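Local coordinates for phosphotriesterase homology protein (PDB 1BF6) that hydrolyses phosphorylated glyceryl acetates, and also aromatic acetates and propionates, with the aid of two zinc ions, at residues G120-I132 with P153-Q167. Residues are numbered along the deposited sequence; the frame is centred on the assembly and turned at random.
Sequences GIIAEIGTSEGKI and PISTHTSFSTMGLEQ. With ZN (zinc ion), chain D; ZN (zinc ion), chain C; SO4 (sulfate ion), chain E.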
loop_
_atom_site.group_PDB
_atom_site.type_symbol
_atom_site.label_atom_id
_atom_site.label_comp_id
_atom_site.label_asym_id
_atom_site.label_seq_id
_atom_site.Cartn_x
_atom_site.Cartn_y
_atom_site.Cartn_z
ATOM N N GLY A 120 9.913 6.510 -2.940
ATOM C CA GLY A 120 10.241 5.444 -3.865
ATOM C C GLY A 120 9.057 4.930 -4.658
ATOM O O GLY A 120 9.230 4.069 -5.525
ATOM N N ILE A 121 7.858 5.457 -4.394
ATOM C CA ILE A 121 6.643 5.023 -5.082
ATOM C C ILE A 121 5.609 6.159 -5.032
ATOM O O ILE A 121 5.678 7.013 -4.147
ATOM C CB ILE A 121 6.058 3.716 -4.398
ATOM C CG1 ILE A 121 4.971 3.070 -5.253
ATOM C CG2 ILE A 121 5.508 4.037 -3.004
ATOM C CD1 ILE A 121 4.619 1.640 -4.818
ATOM N N ILE A 122 4.737 6.213 -6.034
ATOM C CA ILE A 122 3.664 7.221 -6.115
ATOM C C ILE A 122 2.508 6.470 -5.487
ATOM O O ILE A 122 1.923 5.564 -6.092
ATOM C CB ILE A 122 3.329 7.585 -7.573
ATOM C CG1 ILE A 122 4.543 8.247 -8.239
ATOM C CG2 ILE A 122 2.068 8.459 -7.624
ATOM C CD1 ILE A 122 4.544 8.103 -9.729
ATOM N N ALA A 123 2.116 6.898 -4.295
ATOM C CA ALA A 123 1.100 6.108 -3.587
ATOM C C ALA A 123 0.531 6.864 -2.381
ATOM O O ALA A 123 1.161 7.834 -2.026
ATOM C CB ALA A 123 1.844 4.900 -2.974
ATOM N N GLU A 124 -0.378 6.420 -1.511
ATOM C CA GLU A 124 -1.496 5.689 -1.917
ATOM C C GLU A 124 -2.492 6.586 -2.661
ATOM O O GLU A 124 -2.918 7.546 -2.007
ATOM C CB GLU A 124 -2.270 4.720 -0.985
ATOM C CG GLU A 124 -2.849 5.424 0.261
ATOM C CD GLU A 124 -3.592 4.298 1.078
ATOM O OE1 GLU A 124 -4.422 3.929 0.300
ATOM O OE2 GLU A 124 -3.021 4.373 2.144
ATOM N N ILE A 125 -2.630 6.442 -3.974
ATOM C CA ILE A 125 -3.539 7.316 -4.689
ATOM C C ILE A 125 -4.889 6.649 -4.795
ATOM O O ILE A 125 -5.031 5.568 -5.370
ATOM C CB ILE A 125 -2.931 7.812 -6.036
ATOM C CG1 ILE A 125 -2.698 6.665 -7.002
ATOM C CG2 ILE A 125 -1.566 8.496 -5.765
ATOM C CD1 ILE A 125 -2.267 7.144 -8.395
ATOM N N GLY A 126 -5.878 7.268 -4.159
ATOM C CA GLY A 126 -7.193 6.670 -4.149
ATOM C C GLY A 126 -8.364 7.322 -4.840
ATOM O O GLY A 126 -8.308 8.456 -5.333
ATOM N N THR A 127 -9.424 6.535 -4.923
ATOM C CA THR A 127 -10.677 6.970 -5.495
ATOM C C THR A 127 -11.750 6.723 -4.432
ATOM O O THR A 127 -11.534 5.964 -3.473
ATOM C CB THR A 127 -11.008 6.226 -6.807
ATOM O OG1 THR A 127 -10.870 4.814 -6.610
ATOM C CG2 THR A 127 -10.077 6.688 -7.942
ATOM N N SER A 128 -12.887 7.394 -4.581
ATOM C CA SER A 128 -13.982 7.272 -3.624
ATOM C C SER A 128 -14.793 5.997 -3.839
ATOM O O SER A 128 -14.587 5.274 -4.817
ATOM C CB SER A 128 -14.887 8.513 -3.710
ATOM O OG SER A 128 -14.199 9.660 -3.246
ATOM N N GLU A 129 -15.714 5.718 -2.921
ATOM C CA GLU A 129 -16.543 4.528 -3.036
ATOM C C GLU A 129 -17.523 4.581 -4.207
ATOM O O GLU A 129 -18.442 5.406 -4.231
ATOM C CB GLU A 129 -17.296 4.273 -1.726
ATOM C CG GLU A 129 -18.151 3.007 -1.747
ATOM C CD GLU A 129 -18.710 2.625 -0.370
ATOM O OE1 GLU A 129 -18.426 3.321 0.638
ATOM O OE2 GLU A 129 -19.419 1.602 -0.299
ATOM N N GLY A 130 -17.303 3.714 -5.192
ATOM C CA GLY A 130 -18.190 3.640 -6.335
ATOM C C GLY A 130 -18.080 4.763 -7.350
ATOM O O GLY A 130 -18.909 4.860 -8.256
ATOM N N LYS A 131 -17.054 5.594 -7.225
ATOM C CA LYS A 131 -16.875 6.696 -8.163
ATOM C C LYS A 131 -15.490 7.314 -8.120
ATOM O O LYS A 131 -14.800 7.256 -7.105
ATOM C CB LYS A 131 -17.911 7.802 -7.897
ATOM C CG LYS A 131 -17.704 8.482 -6.570
ATOM C CD LYS A 131 -18.636 9.660 -6.322
ATOM C CE LYS A 131 -18.332 10.261 -4.946
ATOM N NZ LYS A 131 -19.160 11.451 -4.614
ATOM N N ILE A 132 -15.075 7.866 -9.257
ATOM C CA ILE A 132 -13.810 8.578 -9.354
ATOM C C ILE A 132 -14.264 10.026 -9.554
ATOM O O ILE A 132 -14.922 10.348 -10.550
ATOM C CB ILE A 132 -12.950 8.121 -10.560
ATOM C CG1 ILE A 132 -12.574 6.638 -10.410
ATOM C CG2 ILE A 132 -11.701 8.986 -10.662
ATOM C CD1 ILE A 132 -11.701 6.091 -11.532
ATOM N N PRO A 153 6.835 3.084 -9.683
ATOM C CA PRO A 153 5.494 2.501 -9.748
ATOM C C PRO A 153 4.393 3.268 -9.006
ATOM O O PRO A 153 4.660 4.169 -8.205
ATOM C CB PRO A 153 5.715 1.085 -9.190
ATOM C CG PRO A 153 6.752 1.281 -8.194
ATOM C CD PRO A 153 7.731 2.239 -8.873
ATOM N N ILE A 154 3.160 2.952 -9.361
ATOM C CA ILE A 154 1.972 3.564 -8.769
ATOM C C ILE A 154 1.235 2.513 -7.927
ATOM O O ILE A 154 0.999 1.396 -8.384
ATOM C CB ILE A 154 1.040 4.095 -9.891
ATOM C CG1 ILE A 154 1.733 5.256 -10.617
ATOM C CG2 ILE A 154 -0.342 4.470 -9.345
ATOM C CD1 ILE A 154 1.055 5.661 -11.905
ATOM N N SER A 155 0.872 2.891 -6.706
ATOM C CA SER A 155 0.157 2.011 -5.780
ATOM C C SER A 155 -1.129 2.732 -5.373
ATOM O O SER A 155 -1.078 3.830 -4.822
ATOM C CB SER A 155 1.034 1.720 -4.564
ATOM O OG SER A 155 0.368 0.856 -3.661
ATOM N N THR A 156 -2.271 2.101 -5.618
ATOM C CA THR A 156 -3.558 2.740 -5.352
ATOM C C THR A 156 -4.368 2.324 -4.114
ATOM O O THR A 156 -4.036 1.356 -3.432
ATOM C CB THR A 156 -4.488 2.584 -6.578
ATOM O OG1 THR A 156 -5.117 1.299 -6.539
ATOM C CG2 THR A 156 -3.698 2.726 -7.906
ATOM N N HIS A 157 -5.444 3.075 -3.871
ATOM C CA HIS A 157 -6.412 2.826 -2.792
ATOM C C HIS A 157 -7.775 2.694 -3.457
ATOM O O HIS A 157 -8.214 3.620 -4.152
ATOM C CB HIS A 157 -6.485 4.010 -1.794
ATOM C CG HIS A 157 -7.741 4.047 -0.949
ATOM N ND1 HIS A 157 -7.710 3.803 0.405
ATOM C CD2 HIS A 157 -9.004 4.399 -1.301
ATOM C CE1 HIS A 157 -8.937 4.010 0.845
ATOM N NE2 HIS A 157 -9.758 4.373 -0.147
ATOM N N THR A 158 -8.412 1.534 -3.328
ATOM C CA THR A 158 -9.764 1.397 -3.842
ATOM C C THR A 158 -10.620 1.417 -2.573
ATOM O O THR A 158 -10.246 0.825 -1.553
ATOM C CB THR A 158 -10.047 0.087 -4.652
ATOM O OG1 THR A 158 -9.812 -1.073 -3.842
ATOM C CG2 THR A 158 -9.220 0.039 -5.932
ATOM N N SER A 159 -11.694 2.194 -2.608
ATOM C CA SER A 159 -12.606 2.299 -1.471
ATOM C C SER A 159 -13.557 1.112 -1.484
ATOM O O SER A 159 -14.392 0.970 -2.378
ATOM C CB SER A 159 -13.364 3.625 -1.523
ATOM O OG SER A 159 -12.522 4.676 -1.091
ATOM N N PHE A 160 -13.400 0.239 -0.493
ATOM C CA PHE A 160 -14.222 -0.960 -0.390
ATOM C C PHE A 160 -14.192 -1.805 -1.659
ATOM O O PHE A 160 -15.219 -2.309 -2.122
ATOM C CB PHE A 160 -15.642 -0.605 0.061
ATOM C CG PHE A 160 -15.671 0.003 1.430
ATOM C CD1 PHE A 160 -15.382 -0.780 2.548
ATOM C CD2 PHE A 160 -15.879 1.370 1.597
ATOM C CE1 PHE A 160 -15.288 -0.218 3.816
ATOM C CE2 PHE A 160 -15.789 1.952 2.863
ATOM C CZ PHE A 160 -15.491 1.155 3.977
ATOM N N SER A 161 -12.982 -1.936 -2.205
ATOM C CA SER A 161 -12.719 -2.729 -3.406
ATOM C C SER A 161 -13.481 -2.308 -4.658
ATOM O O SER A 161 -13.789 -3.145 -5.507
ATOM C CB SER A 161 -12.959 -4.219 -3.108
ATOM O OG SER A 161 -12.188 -4.621 -1.986
ATOM N N THR A 162 -13.776 -1.009 -4.780
ATOM C CA THR A 162 -14.506 -0.500 -5.950
ATOM C C THR A 162 -13.614 0.369 -6.843
ATOM O O THR A 162 -12.637 0.941 -6.373
ATOM C CB THR A 162 -15.722 0.395 -5.556
ATOM O OG1 THR A 162 -15.251 1.583 -4.897
ATOM C CG2 THR A 162 -16.681 -0.355 -4.648
ATOM N N MET A 163 -13.973 0.432 -8.128
ATOM C CA MET A 163 -13.303 1.266 -9.133
ATOM C C MET A 163 -11.895 0.889 -9.596
ATOM O O MET A 163 -11.264 1.661 -10.320
ATOM C CB MET A 163 -13.312 2.744 -8.694
ATOM C CG MET A 163 -14.673 3.246 -8.193
ATOM S SD MET A 163 -16.035 2.845 -9.273
ATOM C CE MET A 163 -15.773 4.073 -10.556
ATOM N N GLY A 164 -11.408 -0.292 -9.210
ATOM C CA GLY A 164 -10.084 -0.718 -9.622
ATOM C C GLY A 164 -9.902 -0.753 -11.134
ATOM O O GLY A 164 -8.914 -0.218 -11.643
ATOM N N LEU A 165 -10.846 -1.350 -11.855
ATOM C CA LEU A 165 -10.741 -1.426 -13.309
ATOM C C LEU A 165 -10.738 -0.021 -13.935
ATOM O O LEU A 165 -9.988 0.239 -14.888
ATOM C CB LEU A 165 -11.857 -2.297 -13.892
ATOM C CG LEU A 165 -11.714 -3.807 -13.619
ATOM C CD1 LEU A 165 -12.989 -4.538 -14.031
ATOM C CD2 LEU A 165 -10.505 -4.357 -14.371
ATOM N N GLU A 166 -11.527 0.886 -13.350
ATOM C CA GLU A 166 -11.617 2.276 -13.811
ATOM C C GLU A 166 -10.294 3.006 -13.597
ATOM O O GLU A 166 -9.873 3.810 -14.443
ATOM C CB GLU A 166 -12.750 3.017 -13.087
ATOM C CG GLU A 166 -14.153 2.663 -13.584
ATOM C CD GLU A 166 -14.729 1.394 -12.972
ATOM O OE1 GLU A 166 -14.074 0.756 -12.119
ATOM O OE2 GLU A 166 -15.858 1.041 -13.349
ATOM N N GLN A 167 -9.631 2.717 -12.475
ATOM C CA GLN A 167 -8.336 3.321 -12.178
ATOM C C GLN A 167 -7.321 2.879 -13.231
ATOM O O GLN A 167 -6.493 3.671 -13.671
ATOM C CB GLN A 167 -7.798 2.868 -10.816
ATOM C CG GLN A 167 -8.608 3.289 -9.597
ATOM C CD GLN A 167 -7.973 2.818 -8.293
ATOM O OE1 GLN A 167 -7.076 1.977 -8.295
ATOM N NE2 GLN A 167 -8.419 3.379 -7.180
HETATM ZN ZN ZN D . -5.942 2.866 1.484
HETATM ZN ZN ZN C . -3.430 2.608 3.684
HETATM S S SO4 E . -17.094 -2.096 -8.382
HETATM O O1 SO4 E . -18.393 -1.869 -7.753
HETATM O O2 SO4 E . -16.450 -0.755 -8.739
HETATM O O3 SO4 E . -16.101 -2.844 -7.450
HETATM O O4 SO4 E . -17.291 -2.976 -9.617
HETATM O O HOH W 1 -12.587 3.345 -5.136
#
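Glu124 and His157 meet at a zinc ion, which Glu124 OE1 binds at 2.2 Å and His157 ND1 at 2.3 Å. Their carboxylate and imidazole planes stand 55° apart. OE2 reaches the second zinc, so Glu124 bridges the pair; His185 completes the protein ligands of the first ion, His11, His13 and Asp242 those of the second. With CG anti to the backbone N (chi1 161°), His157 donates from NE2, in its ring plane, to Ser159 OG at 2.9 Å. That hydroxyl donates to Thr127 O in the carbonyl plane, a second-shell link; zinc at ND1 and Ser159 at NE2 together restrict the ring's rotation. His157 closes strand 154-157, Thr127 and Ser159 lie just past the strand ends, and Glu124 is within parallel strand 122-126. Helix 134-150 joins the strands into a beta-alpha-beta unit of the TIM barrel, whose metal site lies at the strands' C-terminal ends; a beta bulge shifts the register between Ile122 and Ile125. On the helix-facing side, Ile125 CD1 presses on Ile154 CG2 at 3.4 Å, tighter than usual. The Gln167 amide accepts from Thr156 OG1 and donates through NE2 to Thr127 OG1 and His157 O; an alanine here would probably leave the Thr156 hydroxyl without this acceptor and Thr127 OG1 less firmly placed. Met163 bends its SD against Gly130 C, 3.4 Å away, while Thr162 OG1 accepts from Gly130 N, with an N-H...O angle of 167°.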